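Local coordinates for protein copper-containing nitrite reductase (Thermus scotoductus, PDB 6HBE) that probably reduces nitrite to nitric oxide at copper centres, using electrons from a reduced cytochrome c, and works as a homotrimer, at residues E27-I32 with G299-P304; Q37-R42 with A307-D312; I158-A163 with L176-N181. One frame throughout, in Å; residues are numbered along the deposited sequence.

Contact 1. Residues E27-I32 with G299-P304; sequences EARSSI and GVKEIP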
loop_
_atom_site.group_PDB
_atom_site.type_symbol
_atom_site.label_atom_id
_atom_site.label_comp_id
_atom_site.label_asym_id
_atom_site.label_seq_id
_atom_site.Cartn_x
_atom_site.Cartn_y
_atom_site.Cartn_z
ATOM N N GLU C 27 -1.636 -6.186 31.694
ATOM C CA GLU C 27 -2.325 -5.048 32.240
ATOM C C GLU C 27 -2.586 -3.962 31.183
ATOM O O GLU C 27 -1.665 -3.245 30.767
ATOM C CB GLU C 27 -1.530 -4.464 33.422
ATOM C CG GLU C 27 -1.298 -5.481 34.544
ATOM C CD GLU C 27 -0.757 -4.855 35.826
ATOM O OE1 GLU C 27 -0.027 -3.845 35.739
ATOM O OE2 GLU C 27 -1.065 -5.382 36.920
ATOM N N ALA C 28 -3.847 -3.830 30.765
ATOM C CA ALA C 28 -4.224 -2.820 29.774
ATOM C C ALA C 28 -4.202 -1.413 30.361
ATOM O O ALA C 28 -4.782 -1.167 31.444
ATOM C CB ALA C 28 -5.601 -3.133 29.166
ATOM N N ARG C 29 -3.551 -0.489 29.651
ATOM C CA ARG C 29 -3.429 0.920 30.079
ATOM C C ARG C 29 -3.245 1.925 28.945
ATOM O O ARG C 29 -3.030 1.541 27.806
ATOM C CB ARG C 29 -2.294 1.074 31.073
ATOM C CG ARG C 29 -1.043 0.323 30.715
ATOM C CD ARG C 29 -0.255 0.028 31.971
ATOM N NE ARG C 29 0.085 1.267 32.639
ATOM C CZ ARG C 29 0.833 1.356 33.733
ATOM N NH1 ARG C 29 1.361 0.268 34.307
ATOM N NH2 ARG C 29 1.066 2.565 34.239
ATOM N N SER C 30 -3.407 3.205 29.281
ATOM C CA SER C 30 -3.040 4.332 28.443
ATOM C C SER C 30 -1.573 4.651 28.698
ATOM O O SER C 30 -1.154 4.681 29.864
ATOM C CB SER C 30 -3.852 5.575 28.819
ATOM O OG SER C 30 -5.124 5.506 28.224
ATOM N N SER C 31 -0.798 4.909 27.644
ATOM C CA SER C 31 0.660 5.144 27.805
ATOM C C SER C 31 1.237 6.174 26.818
ATOM O O SER C 31 0.572 6.599 25.839
ATOM C CB SER C 31 1.427 3.826 27.644
ATOM O OG SER C 31 0.888 2.750 28.426
ATOM N N ILE C 32 2.491 6.535 27.064
ATOM C CA ILE C 32 3.257 7.419 26.199
ATOM C C ILE C 32 4.603 6.724 25.932
ATOM O O ILE C 32 5.297 6.365 26.882
ATOM C CB ILE C 32 3.494 8.795 26.843
ATOM C CG1 ILE C 32 2.169 9.419 27.290
ATOM C CG2 ILE C 32 4.222 9.732 25.885
ATOM C CD1 ILE C 32 2.319 10.762 27.977
ATOM N N GLY C 299 7.412 3.136 29.039
ATOM C CA GLY C 299 6.912 4.479 28.742
ATOM C C GLY C 299 7.231 5.547 29.768
ATOM O O GLY C 299 7.795 5.259 30.817
ATOM N N VAL C 300 6.830 6.779 29.461
ATOM C CA VAL C 300 6.992 7.907 30.378
ATOM C C VAL C 300 5.647 8.374 30.943
ATOM O O VAL C 300 4.594 8.004 30.444
ATOM C CB VAL C 300 7.709 9.098 29.699
ATOM C CG1 VAL C 300 9.122 8.696 29.293
ATOM C CG2 VAL C 300 6.930 9.626 28.502
ATOM N N LYS C 301 5.688 9.239 31.958
ATOM C CA LYS C 301 4.454 9.787 32.555
ATOM C C LYS C 301 4.140 11.195 32.122
ATOM O O LYS C 301 2.972 11.550 31.965
ATOM C CB LYS C 301 4.536 9.707 34.075
ATOM C CG LYS C 301 4.704 8.276 34.569
ATOM C CD LYS C 301 3.374 7.551 34.824
ATOM C CE LYS C 301 2.546 7.265 33.587
ATOM N NZ LYS C 301 1.550 6.192 33.852
ATOM N N GLU C 302 5.182 11.987 31.921
ATOM C CA GLU C 302 5.056 13.324 31.377
ATOM C C GLU C 302 5.926 13.421 30.137
ATOM O O GLU C 302 6.909 12.687 29.977
ATOM C CB GLU C 302 5.522 14.379 32.395
ATOM C CG GLU C 302 4.996 14.187 33.812
ATOM C CD GLU C 302 5.039 15.461 34.635
ATOM O OE1 GLU C 302 6.056 15.726 35.309
ATOM O OE2 GLU C 302 4.043 16.208 34.594
ATOM N N ILE C 303 5.560 14.349 29.267
ATOM C CA ILE C 303 6.376 14.680 28.118
ATOM C C ILE C 303 7.230 15.877 28.534
ATOM O O ILE C 303 6.698 16.871 29.014
ATOM C CB ILE C 303 5.497 14.980 26.883
ATOM C CG1 ILE C 303 4.805 13.673 26.441
ATOM C CG2 ILE C 303 6.338 15.575 25.756
ATOM C CD1 ILE C 303 3.672 13.846 25.471
ATOM N N PRO C 304 8.550 15.784 28.369
ATOM C CA PRO C 304 9.397 16.901 28.748
ATOM C C PRO C 304 9.291 18.108 27.830
ATOM O O PRO C 304 8.798 18.018 26.700
ATOM C CB PRO C 304 10.806 16.306 28.713
ATOM C CG PRO C 304 10.718 15.152 27.797
ATOM C CD PRO C 304 9.340 14.599 27.989
HETATM O O HOH W 1 3.291 5.685 29.797
#
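I32 and V300 meet through both backbone and side chain. The amide N of V300 donates to the carbonyl O of I32 over 3.0 Å, and it reaches that oxygen tilted 21° from the carbonyl plane. G299 lies close beside the same oxygen, where a beta carbon would clash with it. One water binds the strand to the loop a second time: it accepts from I32 N at 3.0 Å and donates to V300 O at 2.7 Å.

The packed part gathers round CG2 and CD1 of I32. CG2 of I32 is anti to the backbone N (chi1 -54° for the CG1 branch) and touches V300 CG2 at 3.8 Å and I303 CG1 at 4.0 Å. The I32 side chain crosses those of V300 and I303 at about a right angle. With an alanine here, I303 would probably lose its apolar partner on this strand segment and V300 CG2 would be left with CB alone, opening a gap between strand and loop.

I32 lies on strand 21-36 of the first cupredoxin domain, and the loop 299-304 returns to this strand after the second domain. The solvent side is looser. K301 starts away from the strand, but bends at chi2 (-89°) and chi3 bring NZ back to 3.7 Å from R29 NH2, near the guanidinium plane and at its edge. These like charges probably repel, and no side-chain bond joins them. R29 NE has a weak, long ion pair with D48. The side chain of R29 is also about 6 Å from that of Q130, a ligand of the type 1 copper.

Contact 2. Residues Q37-R42 with A307-D312; sequences QGVYLR and AKRVVD. With CA (calcium ion), chain O.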
loop_
_atom_site.group_PDB
_atom_site.type_symbol
_atom_site.label_atom_id
_atom_site.label_comp_id
_atom_site.label_asym_id
_atom_site.label_seq_id
_atom_site.Cartn_x
_atom_site.Cartn_y
_atom_site.Cartn_z
ATOM N N GLN C 37 14.618 9.957 19.563
ATOM C CA GLN C 37 15.098 11.006 20.460
ATOM C C GLN C 37 14.182 12.210 20.335
ATOM O O GLN C 37 13.999 12.710 19.240
ATOM C CB GLN C 37 16.552 11.445 20.161
ATOM C CG GLN C 37 17.638 10.425 20.497
ATOM C CD GLN C 37 17.774 9.321 19.468
ATOM O OE1 GLN C 37 17.332 9.469 18.332
ATOM N NE2 GLN C 37 18.380 8.200 19.856
ATOM N N GLY C 38 13.598 12.664 21.453
ATOM C CA GLY C 38 12.711 13.862 21.474
ATOM C C GLY C 38 11.326 13.680 20.803
ATOM O O GLY C 38 10.623 14.665 20.581
ATOM N N VAL C 39 10.947 12.446 20.466
ATOM C CA VAL C 39 9.678 12.164 19.736
ATOM C C VAL C 39 8.822 11.179 20.536
ATOM O O VAL C 39 9.218 10.029 20.754
ATOM C CB VAL C 39 9.935 11.595 18.323
ATOM C CG1 VAL C 39 8.609 11.302 17.598
ATOM C CG2 VAL C 39 10.770 12.582 17.513
ATOM N N TYR C 40 7.657 11.650 20.997
ATOM C CA TYR C 40 6.772 10.887 21.862
ATOM C C TYR C 40 5.469 10.528 21.174
ATOM O O TYR C 40 4.936 11.343 20.455
ATOM C CB TYR C 40 6.471 11.671 23.148
ATOM C CG TYR C 40 7.724 11.923 23.925
ATOM C CD1 TYR C 40 8.526 13.021 23.623
ATOM C CD2 TYR C 40 8.143 11.051 24.923
ATOM C CE1 TYR C 40 9.704 13.262 24.311
ATOM C CE2 TYR C 40 9.327 11.285 25.624
ATOM C CZ TYR C 40 10.089 12.409 25.307
ATOM O OH TYR C 40 11.270 12.682 25.963
ATOM N N LEU C 41 4.979 9.308 21.421
ATOM C CA LEU C 41 3.757 8.758 20.844
ATOM C C LEU C 41 2.760 8.393 21.941
ATOM O O LEU C 41 3.074 7.568 22.808
ATOM C CB LEU C 41 4.113 7.457 20.073
ATOM C CG LEU C 41 2.975 6.637 19.467
ATOM C CD1 LEU C 41 2.229 7.434 18.416
ATOM C CD2 LEU C 41 3.489 5.331 18.865
ATOM N N ARG C 42 1.556 8.955 21.883
ATOM C CA ARG C 42 0.465 8.583 22.806
ATOM C C ARG C 42 -0.336 7.454 22.224
ATOM O O ARG C 42 -0.644 7.467 21.034
ATOM C CB ARG C 42 -0.496 9.751 23.049
ATOM C CG ARG C 42 0.122 10.973 23.713
ATOM C CD ARG C 42 -0.953 11.836 24.362
ATOM N NE ARG C 42 -0.522 13.222 24.358
ATOM C CZ ARG C 42 -0.048 13.912 25.398
ATOM N NH1 ARG C 42 0.318 15.185 25.192
ATOM N NH2 ARG C 42 0.054 13.387 26.630
ATOM N N ALA C 307 10.895 18.019 24.285
ATOM C CA ALA C 307 10.285 17.244 23.176
ATOM C C ALA C 307 10.198 18.038 21.886
ATOM O O ALA C 307 9.809 19.205 21.910
ATOM C CB ALA C 307 8.883 16.764 23.570
ATOM N N LYS C 308 10.521 17.409 20.757
ATOM C CA LYS C 308 10.355 18.086 19.457
ATOM C C LYS C 308 9.068 17.722 18.715
ATOM O O LYS C 308 8.629 18.472 17.858
ATOM C CB LYS C 308 11.606 18.005 18.562
ATOM C CG LYS C 308 12.146 16.643 18.252
ATOM C CD LYS C 308 13.548 16.718 17.636
ATOM C CE LYS C 308 14.078 15.297 17.491
ATOM N NZ LYS C 308 15.313 15.146 16.648
ATOM N N ARG C 309 8.423 16.622 19.099
ATOM C CA ARG C 309 7.182 16.196 18.454
ATOM C C ARG C 309 6.417 15.295 19.412
ATOM O O ARG C 309 7.030 14.456 20.106
ATOM C CB ARG C 309 7.506 15.453 17.132
ATOM C CG ARG C 309 6.322 14.785 16.452
ATOM C CD ARG C 309 6.654 14.254 15.058
ATOM N NE ARG C 309 6.406 15.238 13.998
ATOM C CZ ARG C 309 6.836 15.145 12.733
ATOM N NH1 ARG C 309 7.547 14.085 12.307
ATOM N NH2 ARG C 309 6.540 16.132 11.877
ATOM N N VAL C 310 5.097 15.500 19.493
ATOM C CA VAL C 310 4.196 14.548 20.134
ATOM C C VAL C 310 3.181 14.060 19.112
ATOM O O VAL C 310 2.433 14.849 18.553
ATOM C CB VAL C 310 3.414 15.161 21.331
ATOM C CG1 VAL C 310 2.572 14.078 22.023
ATOM C CG2 VAL C 310 4.389 15.793 22.309
ATOM N N VAL C 311 3.148 12.743 18.906
ATOM C CA VAL C 311 2.283 12.090 17.927
ATOM C C VAL C 311 1.113 11.480 18.714
ATOM O O VAL C 311 1.336 10.885 19.772
ATOM C CB VAL C 311 3.052 10.958 17.190
ATOM C CG1 VAL C 311 2.166 10.292 16.136
ATOM C CG2 VAL C 311 4.350 11.490 16.564
ATOM N N ASP C 312 -0.116 11.658 18.215
ATOM C CA ASP C 312 -1.302 11.065 18.825
ATOM C C ASP C 312 -2.350 10.778 17.750
ATOM O O ASP C 312 -2.978 11.700 17.259
ATOM C CB ASP C 312 -1.870 12.019 19.898
ATOM C CG ASP C 312 -3.067 11.435 20.652
ATOM O OD1 ASP C 312 -3.618 10.344 20.321
ATOM O OD2 ASP C 312 -3.445 12.061 21.644
HETATM CA CA CA O . 17.325 8.836 16.021
HETATM O O HOH W 2 14.667 12.294 16.589
HETATM O O HOH W 3 19.745 8.273 16.705
HETATM O O HOH W 4 18.855 8.884 14.022
HETATM O O HOH W 5 16.068 8.337 14.046
HETATM O O HOH W 6 17.575 10.945 15.851
HETATM O O HOH W 7 17.356 6.627 16.381
#
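A parallel strand pair belongs to the sheet of the first cupredoxin domain: strand 309-311, outermost within this chain, adds to strand 39-46, the axes of the paired segments 4.7 Å apart. V39, Y40 and L41 pair with R309, V310 and V311. Y40 N donates to R309 O, V311 N to Y40 O, and R42 N to V311 O. At the start of the pair, G38 O takes two donors in its carbonyl plane: K308 N at 2.8 Å, on a lone pair, and R309 N at 3.3 Å. G38 has a positive phi, and a beta carbon there would sit tight against K308 CG.

On the face of L41 and V311, L41 CD1 meets V311 CG1 at 3.7 Å. On the other face, the Y40 ring touches A307 CB through CE1, also at 3.7 Å. R42 runs out extended from CG to NE past V310 CG1, with NE 4.2 Å from D312 OD2, beyond salt-bridge range. The guanidinium of R309 forms salt bridges with E322 and with E376 of the second subunit.

Q37 OE1 binds the calcium ion at 2.4 Å, together with D36 and five waters, while its NE2 bonds to D189. K308, extended beyond CG, carries NZ to H410 O of the second subunit. The same NZ donates over 2.9 Å to a water that in turn donates to Q37 O.

Contact 3. Residues I158-A163 with L176-N181; sequences IIQSEA and LYVMFN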
loop_
_atom_site.group_PDB
_atom_site.type_symbol
_atom_site.label_atom_id
_atom_site.label_comp_id
_atom_site.label_asym_id
_atom_site.label_seq_id
_atom_site.Cartn_x
_atom_site.Cartn_y
_atom_site.Cartn_z
ATOM N N ILE C 158 12.099 -10.401 17.459
ATOM C CA ILE C 158 11.886 -9.101 16.799
ATOM C C ILE C 158 10.414 -8.901 16.357
ATOM O O ILE C 158 9.887 -9.726 15.616
ATOM C CB ILE C 158 12.758 -9.005 15.506
ATOM C CG1 ILE C 158 14.261 -9.207 15.799
ATOM C CG2 ILE C 158 12.546 -7.655 14.807
ATOM C CD1 ILE C 158 14.921 -8.001 16.424
ATOM N N ILE C 159 9.802 -7.787 16.754
ATOM C CA ILE C 159 8.517 -7.337 16.186
ATOM C C ILE C 159 8.767 -6.127 15.320
ATOM O O ILE C 159 9.504 -5.225 15.736
ATOM C CB ILE C 159 7.479 -6.994 17.281
ATOM C CG1 ILE C 159 6.861 -8.296 17.815
ATOM C CG2 ILE C 159 6.393 -6.056 16.771
ATOM C CD1 ILE C 159 6.004 -8.146 19.068
ATOM N N GLN C 160 8.170 -6.137 14.127
ATOM C CA GLN C 160 8.012 -4.954 13.304
ATOM C C GLN C 160 6.629 -4.356 13.485
ATOM O O GLN C 160 5.649 -5.079 13.383
ATOM C CB GLN C 160 8.257 -5.281 11.813
ATOM C CG GLN C 160 8.226 -4.031 10.930
ATOM C CD GLN C 160 8.513 -4.329 9.455
ATOM O OE1 GLN C 160 9.476 -5.044 9.103
ATOM N NE2 GLN C 160 7.652 -3.805 8.580
ATOM N N SER C 161 6.539 -3.036 13.654
ATOM C CA SER C 161 5.238 -2.376 13.856
ATOM C C SER C 161 5.280 -0.932 13.370
ATOM O O SER C 161 6.358 -0.342 13.229
ATOM C CB SER C 161 4.812 -2.425 15.341
ATOM O OG SER C 161 5.640 -1.611 16.168
ATOM N N GLU C 162 4.087 -0.380 13.127
ATOM C CA GLU C 162 3.880 0.959 12.561
ATOM C C GLU C 162 3.299 1.910 13.593
ATOM O O GLU C 162 2.617 1.471 14.511
ATOM C CB GLU C 162 2.888 0.873 11.361
ATOM C CG GLU C 162 3.342 -0.044 10.218
ATOM C CD GLU C 162 2.219 -0.808 9.520
ATOM O OE1 GLU C 162 1.006 -0.368 9.518
ATOM O OE2 GLU C 162 2.553 -1.928 8.992
ATOM N N ALA C 163 3.567 3.215 13.433
ATOM C CA ALA C 163 2.924 4.258 14.220
ATOM C C ALA C 163 2.246 5.239 13.285
ATOM O O ALA C 163 2.786 5.513 12.216
ATOM C CB ALA C 163 3.935 4.991 15.094
ATOM N N LEU C 176 3.573 6.920 9.838
ATOM C CA LEU C 176 4.609 7.930 10.118
ATOM C C LEU C 176 5.960 7.250 10.424
ATOM O O LEU C 176 7.001 7.638 9.853
ATOM C CB LEU C 176 4.188 8.867 11.260
ATOM C CG LEU C 176 5.153 9.944 11.702
ATOM C CD1 LEU C 176 5.450 10.939 10.613
ATOM C CD2 LEU C 176 4.592 10.660 12.946
ATOM N N TYR C 177 5.951 6.222 11.282
ATOM C CA TYR C 177 7.187 5.521 11.620
ATOM C C TYR C 177 6.941 4.029 11.489
ATOM O O TYR C 177 5.794 3.572 11.646
ATOM C CB TYR C 177 7.692 5.876 13.031
ATOM C CG TYR C 177 7.959 7.356 13.243
ATOM C CD1 TYR C 177 8.830 8.051 12.425
ATOM C CD2 TYR C 177 7.313 8.057 14.273
ATOM C CE1 TYR C 177 9.029 9.442 12.580
ATOM C CE2 TYR C 177 7.530 9.434 14.449
ATOM C CZ TYR C 177 8.404 10.114 13.626
ATOM O OH TYR C 177 8.608 11.493 13.846
ATOM N N VAL C 178 8.004 3.316 11.141
ATOM C CA VAL C 178 8.005 1.835 11.130
ATOM C C VAL C 178 9.271 1.361 11.840
ATOM O O VAL C 178 10.352 1.900 11.589
ATOM C CB VAL C 178 7.904 1.270 9.705
ATOM C CG1 VAL C 178 7.687 -0.247 9.762
ATOM C CG2 VAL C 178 6.748 1.915 8.947
ATOM N N MET C 179 9.150 0.395 12.736
ATOM C CA MET C 179 10.243 0.129 13.734
ATOM C C MET C 179 10.340 -1.306 14.207
ATOM O O MET C 179 9.339 -2.034 14.169
ATOM C CB MET C 179 10.119 1.078 14.956
ATOM C CG MET C 179 8.870 0.960 15.802
ATOM S SD MET C 179 8.509 2.462 16.801
ATOM C CE MET C 179 7.686 3.402 15.537
ATOM N N PHE C 180 11.554 -1.703 14.638
ATOM C CA PHE C 180 11.777 -3.020 15.276
ATOM C C PHE C 180 11.770 -2.780 16.808
ATOM O O PHE C 180 12.471 -1.882 17.329
ATOM C CB PHE C 180 13.120 -3.673 14.879
ATOM C CG PHE C 180 13.292 -3.977 13.401
ATOM C CD1 PHE C 180 12.249 -4.520 12.621
ATOM C CD2 PHE C 180 14.525 -3.771 12.775
ATOM C CE1 PHE C 180 12.440 -4.817 11.271
ATOM C CE2 PHE C 180 14.707 -4.069 11.429
ATOM C CZ PHE C 180 13.661 -4.578 10.673
ATOM N N ASN C 181 11.001 -3.591 17.522
ATOM C CA ASN C 181 10.883 -3.499 18.991
ATOM C C ASN C 181 10.663 -2.065 19.557
ATOM O O ASN C 181 11.268 -1.654 20.546
ATOM C CB ASN C 181 12.072 -4.240 19.610
ATOM C CG ASN C 181 11.992 -5.730 19.345
ATOM O OD1 ASN C 181 10.928 -6.232 18.960
ATOM N ND2 ASN C 181 13.099 -6.447 19.526
HETATM O O HOH W 8 8.061 -2.557 16.986
#
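I159 and N181 grip each other by two hydrogen bonds. N181 N donates to I159 O at 2.8 Å. I159 N donates to the side-chain OD1 of N181 at 2.9 Å, almost straight at 174°, though tilted 32° from the amide plane. Thus the N181 side chain takes the place of a backbone carbonyl where the strand leaves its extended form. Its ND2 is held by Y157 O and Y187 OH.

The remaining backbone bonds are those of an antiparallel pair. S161 and M179 exchange N-H and C=O both ways. A163 N donates to Y177 O. A163 O accepts from L176 N at 2.9 Å and weakly from Y177 N. The two residues opposite A163 make a classic beta bulge. Strand 177-180 is the outermost strand, within the chain, of the six-stranded sheet of the second cupredoxin domain, and strand 154-163 is its neighbour.

Apolar contacts lie on both faces. I158 CG2 meets F180 CD1 at 3.8 Å. E162 CG runs beside V178 CG2, the two side chains pointing the same way. On the face of S161 and A163, the M179 chain bends at chi3 (83°), which brings CE to 4.1 Å from A163 CB.

Polar groups also use partners beyond the pair. Q160 has NE2 against V178 CG1 and OE1 at the edge of the F180 ring, 3.7 Å from CE1; OE1 bonds to S213 OG. The E162 carboxylate takes Y164 OH and the amides of N210 and L211. A water sits 2.7 Å from S161 OG and donates to M179 O. The Y177 hydroxyl bonds to H410 NE2 of the second subunit, and V378 of that subunit packs on Y177.

How the contacts relate
Along the chain the first halves of contacts 1 and 2 come early, on consecutive strands 21-36 and 39-46. Both halves of contact 3 follow, and the chain then returns through 299-304 and 307-312. Strands 21-36 and 39-46 are neighbours in the first cupredoxin domain's sheet, and the returning loop 299-304 packs on it; the centres of contacts 1 and 2 are 12 Å apart, and I303 packs on both R42 and V310. Contact 3 belongs to the second domain's sheet, its centre 15 Å from that of contact 2 and 18 Å from contact 1's. Contacts 2 and 3 meet across the domain interface, through L176 with V311, A163 with L41, and a probable hydrogen bond between R309 and Y177.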